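Local coordinates for protein agmatine N-acetyltransferase (PDB 7CIW) that probably transfers acyl groups from coenzyme A thioesters to amines, and is captured here with N-acetylagmatine and coenzyme A bound, at residues 58-66 and 146-157. The protein carries 1 engineered substitution. Numbering follows the deposited sequence.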
ATOM      1  N   PRO A  58      12.101  -8.626  -2.405  1.00 14.64           N
ATOM      2  CA  PRO A  58      12.889  -9.300  -3.457  1.00 16.98           C
ATOM      3  C   PRO A  58      12.498  -8.912  -4.872  1.00 16.30           C
ATOM      4  O   PRO A  58      13.274  -9.163  -5.800  1.00 19.06           O
ATOM      5  CB  PRO A  58      12.621 -10.790  -3.199  1.00 18.43           C
ATOM      6  CG  PRO A  58      12.291 -10.851  -1.741  1.00 18.35           C
ATOM      7  CD  PRO A  58      11.463  -9.614  -1.511  1.00 16.89           C
ATOM      8  N   PHE A  59      11.316  -8.326  -5.068  1.00 15.22           N
ATOM      9  CA  PHE A  59      10.890  -7.902  -6.394  1.00 15.78           C
ATOM     10  C   PHE A  59      11.606  -6.654  -6.879  1.00 16.78           C
ATOM     11  O   PHE A  59      11.449  -6.300  -8.048  1.00 18.02           O
ATOM     12  CB  PHE A  59       9.385  -7.635  -6.414  1.00 13.79           C
ATOM     13  CG  PHE A  59       8.548  -8.831  -6.111  1.00 14.80           C
ATOM     14  CD1 PHE A  59       8.738 -10.021  -6.796  1.00 18.01           C
ATOM     15  CD2 PHE A  59       7.572  -8.770  -5.129  1.00 18.81           C
ATOM     16  CE1 PHE A  59       7.961 -11.124  -6.520  1.00 18.27           C
ATOM     17  CE2 PHE A  59       6.794  -9.879  -4.839  1.00 20.83           C
ATOM     18  CZ  PHE A  59       6.989 -11.056  -5.540  1.00 21.56           C
ATOM     19  N   GLY A  60      12.364  -5.971  -6.023  1.00 16.58           N
ATOM     20  CA  GLY A  60      12.984  -4.731  -6.456  1.00 15.56           C
ATOM     21  C   GLY A  60      12.002  -3.606  -6.657  1.00 16.26           C
ATOM     22  O   GLY A  60      12.290  -2.655  -7.383  1.00 19.66           O
ATOM     23  N   THR A  61      10.837  -3.701  -6.027  1.00 14.61           N
ATOM     24  CA  THR A  61       9.749  -2.756  -6.234  1.00 16.43           C
ATOM     25  C   THR A  61       9.448  -1.976  -4.961  1.00 17.40           C
ATOM     26  O   THR A  61       8.367  -1.389  -4.834  1.00 16.44           O
ATOM     27  CB  THR A  61       8.506  -3.500  -6.715  1.00 15.80           C
ATOM     28  OG1 THR A  61       8.328  -4.672  -5.913  1.00 17.71           O
ATOM     29  CG2 THR A  61       8.681  -3.913  -8.165  1.00 16.81           C
ATOM     30  N   CYS A  62      10.382  -1.964  -4.021  1.00 12.98           N
ATOM     31  CA  CYS A  62      10.239  -1.264  -2.753  1.00 14.48           C
ATOM     32  C   CYS A  62      11.317  -0.192  -2.685  1.00 15.49           C
ATOM     33  O   CYS A  62      12.484  -0.477  -2.979  1.00 15.31           O
ATOM     34  CB  CYS A  62      10.382  -2.242  -1.595  1.00 17.11           C
ATOM     35  SG  CYS A  62       9.034  -3.426  -1.523  1.00 17.91           S
ATOM     36  N   PHE A  63      10.928   1.041  -2.346  1.00 14.42           N
ATOM     37  CA  PHE A  63      11.847   2.172  -2.384  1.00 14.72           C
ATOM     38  C   PHE A  63      11.736   3.000  -1.114  1.00 13.89           C
ATOM     39  O   PHE A  63      10.678   3.070  -0.493  1.00 12.79           O
ATOM     40  CB  PHE A  63      11.586   3.063  -3.612  1.00 12.84           C
ATOM     41  CG  PHE A  63      11.718   2.330  -4.911  1.00 13.73           C
ATOM     42  CD1 PHE A  63      12.937   2.256  -5.556  1.00 16.80           C
ATOM     43  CD2 PHE A  63      10.625   1.701  -5.474  1.00 14.70           C
ATOM     44  CE1 PHE A  63      13.065   1.566  -6.755  1.00 19.24           C
ATOM     45  CE2 PHE A  63      10.741   1.016  -6.670  1.00 19.19           C
ATOM     46  CZ  PHE A  63      11.967   0.942  -7.305  1.00 18.89           C
ATOM     47  N   VAL A  64      12.852   3.628  -0.734  1.00 14.59           N
ATOM     48  CA  VAL A  64      12.875   4.531   0.409  1.00 14.69           C
ATOM     49  C   VAL A  64      13.511   5.853   0.017  1.00 15.60           C
ATOM     50  O   VAL A  64      14.362   5.924  -0.874  1.00 17.75           O
ATOM     51  CB  VAL A  64      13.619   3.920   1.614  1.00 15.02           C
ATOM     52  CG1 VAL A  64      12.827   2.749   2.180  1.00 14.79           C
ATOM     53  CG2 VAL A  64      15.039   3.495   1.234  1.00 15.30           C
ATOM     54  N   ALA A  65      13.096   6.909   0.707  1.00 14.46           N
ATOM     55  CA  ALA A  65      13.781   8.195   0.662  1.00 14.21           C
ATOM     56  C   ALA A  65      14.669   8.320   1.893  1.00 17.03           C
ATOM     57  O   ALA A  65      14.217   8.076   3.017  1.00 16.88           O
ATOM     58  CB  ALA A  65      12.776   9.349   0.606  1.00 15.12           C
ATOM     59  N   LEU A  66      15.933   8.673   1.665  1.00 17.45           N
ATOM     60  CA  LEU A  66      16.969   8.731   2.686  1.00 22.19           C
ATOM     61  C   LEU A  66      17.404  10.169   2.900  1.00 20.92           C
ATOM     62  O   LEU A  66      17.559  10.925   1.940  1.00 20.55           O
ATOM     63  CB  LEU A  66      18.204   7.921   2.276  1.00 21.63           C
ATOM     64  CG  LEU A  66      18.149   6.411   2.170  1.00 19.58           C
ATOM     65  CD1 LEU A  66      19.515   5.880   1.715  1.00 24.99           C
ATOM     66  CD2 LEU A  66      17.760   5.837   3.513  1.00 19.79           C
ATOM     67  N   LEU A 146       7.876   8.975  -4.618  1.00 14.59           N
ATOM     68  CA  LEU A 146       7.985   7.524  -4.509  1.00 13.95           C
ATOM     69  C   LEU A 146       6.995   6.811  -5.429  1.00 13.34           C
ATOM     70  O   LEU A 146       7.349   5.804  -6.052  1.00 13.90           O
ATOM     71  CB  LEU A 146       7.788   7.085  -3.055  1.00 12.51           C
ATOM     72  CG  LEU A 146       8.951   7.483  -2.147  1.00 13.94           C
ATOM     73  CD1 LEU A 146       8.629   7.160  -0.705  1.00 15.90           C
ATOM     74  CD2 LEU A 146      10.203   6.762  -2.575  1.00 17.16           C
ATOM     75  N   MET A 147       5.751   7.308  -5.531  1.00 13.19           N
ATOM     76  CA  MET A 147       4.800   6.710  -6.471  1.00 13.99           C
ATOM     77  C   MET A 147       5.290   6.816  -7.913  1.00 11.43           C
ATOM     78  O   MET A 147       5.117   5.882  -8.706  1.00 13.45           O
ATOM     79  CB  MET A 147       3.421   7.366  -6.324  1.00 12.80           C
ATOM     80  CG  MET A 147       2.757   7.090  -4.975  1.00 11.27           C
ATOM     81  SD  MET A 147       2.327   5.368  -4.716  1.00 14.81           S
ATOM     82  CE  MET A 147       1.002   5.124  -5.908  1.00 16.54           C
ATOM     83  N   GLU A 148       5.913   7.942  -8.277  1.00 12.52           N
ATOM     84  CA  GLU A 148       6.472   8.046  -9.621  1.00 13.69           C
ATOM     85  C   GLU A 148       7.605   7.046  -9.821  1.00 13.91           C
ATOM     86  O   GLU A 148       7.750   6.465 -10.905  1.00 13.58           O
ATOM     87  CB  GLU A 148       6.952   9.472  -9.878  1.00 14.51           C
ATOM     88  CG  GLU A 148       5.801  10.477  -9.941  1.00 16.71           C
ATOM     89  CD  GLU A 148       5.150  10.540 -11.315  1.00 32.41           C
ATOM     90  OE1 GLU A 148       5.479   9.694 -12.175  1.00 36.61           O
ATOM     91  OE2 GLU A 148       4.304  11.436 -11.537  1.00 42.11           O
ATOM     92  N   THR A 149       8.409   6.822  -8.782  1.00 12.16           N
ATOM     93  CA  THR A 149       9.477   5.829  -8.882  1.00 12.96           C
ATOM     94  C   THR A 149       8.909   4.442  -9.123  1.00 13.63           C
ATOM     95  O   THR A 149       9.444   3.670  -9.930  1.00 13.61           O
ATOM     96  CB  THR A 149      10.327   5.854  -7.609  1.00 16.14           C
ATOM     97  OG1 THR A 149      10.832   7.181  -7.419  1.00 18.39           O
ATOM     98  CG2 THR A 149      11.490   4.870  -7.702  1.00 15.85           C
ATOM     99  N   VAL A 150       7.817   4.110  -8.431  1.00 13.62           N
ATOM    100  CA  VAL A 150       7.159   2.825  -8.641  1.00 14.88           C
ATOM    101  C   VAL A 150       6.630   2.721 -10.063  1.00 12.78           C
ATOM    102  O   VAL A 150       6.759   1.676 -10.710  1.00 12.68           O
ATOM    103  CB  VAL A 150       6.040   2.627  -7.609  1.00 16.61           C
ATOM    104  CG1 VAL A 150       5.182   1.405  -7.978  1.00 17.98           C
ATOM    105  CG2 VAL A 150       6.657   2.483  -6.226  1.00 15.53           C
ATOM    106  N   ALA A 151       5.995   3.792 -10.565  1.00 13.29           N
ATOM    107  CA  ALA A 151       5.473   3.741 -11.926  1.00 13.69           C
ATOM    108  C   ALA A 151       6.574   3.457 -12.938  1.00 14.34           C
ATOM    109  O   ALA A 151       6.364   2.699 -13.890  1.00 14.59           O
ATOM    110  CB  ALA A 151       4.764   5.050 -12.286  1.00 12.80           C
ATOM    111  N   GLN A 152       7.746   4.078 -12.773  1.00 14.35           N
ATOM    112  CA  GLN A 152       8.834   3.831 -13.717  1.00 14.04           C
ATOM    113  C   GLN A 152       9.348   2.405 -13.601  1.00 15.36           C
ATOM    114  O   GLN A 152       9.673   1.768 -14.612  1.00 15.04           O
ATOM    115  CB  GLN A 152       9.983   4.819 -13.497  1.00 13.30           C
ATOM    116  CG  GLN A 152      11.103   4.655 -14.524  1.00 18.45           C
ATOM    117  CD  GLN A 152      10.616   4.880 -15.947  1.00 21.87           C
ATOM    118  OE1 GLN A 152      10.012   5.907 -16.240  1.00 20.59           O
ATOM    119  NE2 GLN A 152      10.871   3.917 -16.836  1.00 21.20           N
ATOM    120  N   ARG A 153       9.422   1.887 -12.377  1.00 14.81           N
ATOM    121  CA  ARG A 153       9.809   0.495 -12.193  1.00 16.81           C
ATOM    122  C   ARG A 153       8.798  -0.431 -12.852  1.00 16.46           C
ATOM    123  O   ARG A 153       9.168  -1.450 -13.453  1.00 16.54           O
ATOM    124  CB  ARG A 153       9.947   0.205 -10.698  1.00 17.21           C
ATOM    125  CG  ARG A 153      10.175  -1.244 -10.325  1.00 19.85           C
ATOM    126  CD  ARG A 153      11.495  -1.765 -10.845  1.00 23.38           C
ATOM    127  NE  ARG A 153      11.825  -3.046 -10.222  1.00 23.47           N
ATOM    128  CZ  ARG A 153      12.739  -3.886 -10.684  1.00 25.61           C
ATOM    129  NH1 ARG A 153      13.420  -3.580 -11.780  1.00 27.61           N
ATOM    130  NH2 ARG A 153      12.964  -5.034 -10.056  1.00 25.59           N
ATOM    131  N   GLY A 154       7.512  -0.088 -12.750  1.00 14.73           N
ATOM    132  CA  GLY A 154       6.496  -0.868 -13.433  1.00 14.53           C
ATOM    133  C   GLY A 154       6.665  -0.849 -14.939  1.00 14.22           C
ATOM    134  O   GLY A 154       6.533  -1.879 -15.595  1.00 15.62           O
ATOM    135  N   ARG A 155       6.936   0.334 -15.502  1.00 12.98           N
ATOM    136  CA  ARG A 155       7.199   0.438 -16.933  1.00 15.63           C
ATOM    137  C   ARG A 155       8.351  -0.470 -17.342  1.00 15.25           C
ATOM    138  O   ARG A 155       8.262  -1.191 -18.342  1.00 16.48           O
ATOM    139  CB  ARG A 155       7.522   1.886 -17.296  1.00 17.69           C
ATOM    140  CG  ARG A 155       6.325   2.804 -17.417  1.00 20.46           C
ATOM    141  CD  ARG A 155       6.730   4.096 -18.110  1.00 25.03           C
ATOM    142  NE  ARG A 155       7.330   5.017 -17.160  1.00 30.07           N
ATOM    143  CZ  ARG A 155       6.638   5.856 -16.392  1.00 24.07           C
ATOM    144  NH1 ARG A 155       5.320   5.910 -16.473  1.00 31.20           N
ATOM    145  NH2 ARG A 155       7.274   6.645 -15.548  1.00 23.17           N
ATOM    146  N   ASP A 156       9.457  -0.420 -16.590  1.00 15.01           N
ATOM    147  CA  ASP A 156      10.612  -1.257 -16.903  1.00 17.50           C
ATOM    148  C   ASP A 156      10.242  -2.734 -16.867  1.00 16.64           C
ATOM    149  O   ASP A 156      10.727  -3.524 -17.686  1.00 16.44           O
ATOM    150  CB  ASP A 156      11.742  -0.996 -15.911  1.00 14.93           C
ATOM    151  CG  ASP A 156      12.394   0.355 -16.079  1.00 20.72           C
ATOM    152  OD1 ASP A 156      12.049   1.097 -17.023  1.00 22.55           O
ATOM    153  OD2 ASP A 156      13.272   0.662 -15.246  1.00 25.21           O
ATOM    154  N   LEU A 157       9.396  -3.127 -15.908  1.00 14.48           N
ATOM    155  CA  LEU A 157       8.998  -4.521 -15.742  1.00 16.37           C
ATOM    156  C   LEU A 157       7.927  -4.962 -16.728  1.00 18.11           C
ATOM    157  O   LEU A 157       7.530  -6.133 -16.701  1.00 20.87           O
ATOM    158  CB  LEU A 157       8.501  -4.754 -14.309  1.00 16.10           C
ATOM    159  CG  LEU A 157       9.560  -4.731 -13.212  1.00 18.83           C
ATOM    160  CD1 LEU A 157       8.907  -4.553 -11.849  1.00 19.80           C
ATOM    161  CD2 LEU A 157      10.383  -6.016 -13.231  1.00 19.41           C
TER
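Phe63 lays its ring against Thr149, whose methyl CG2 stands 3.6 Å from the ring centroid and 9° off the ring normal, a CH-pi contact over the middle of one face. The Thr149 rotamer accounts for this: CG2, anti to the backbone N, is turned to the ring, while OG1, anti to the carbonyl carbon, hydrogen-bonds with Lys3 and the carbonyl of Arg145. Two further side chains of the helix meet the ring obliquely: Val150 CG2 lies 4.1 Å from Phe63 CD2, and Arg153 CB 4.0 Å from Phe63 CZ. One helical turn before Val150, Leu146 CD2 packs against Phe63 CB.

Beyond the ring, Arg153 bends at chi2 (65°) and reaches the loop leading into the strand. Its NH2 donates to Phe59 O at 2.8 Å, with an N-H...O angle of 158° and the oxygen near the guanidinium plane. Gly60 O lies 2.9 Å from Arg153 NE; Gln13 NE2 gives this oxygen a hydrogen bond. Thr61 CG2 meets both Arg153 CG and Leu157 CD1 at 3.7 Å, while Leu157 CD2 sits over one guanidinium face. With an alanine at Arg153, Phe59 O is likely to lose this donor, and a gap would probably open beside Thr61 CG2. The positive phi of Gly60 suits glycine.

The contact joins strand 62-67 to helix 142-156 on one face of the GNAT sheet; the axes of 62-66 and 146-156 pass 9.0 Å apart, running roughly antiparallel. The helix follows the loop carrying CoA-binding Gly139 and Asn141, and the Leu146 side chain lies about 8 Å from the bound coenzyme A. Leu146 and Val150 extend this packing onto strand 70-80, Leu146 and Thr149 also touch Val11 of strand 10-13, and Val150 reaches Leu126 of strand 125-133, so that the helix spans four neighbouring strands.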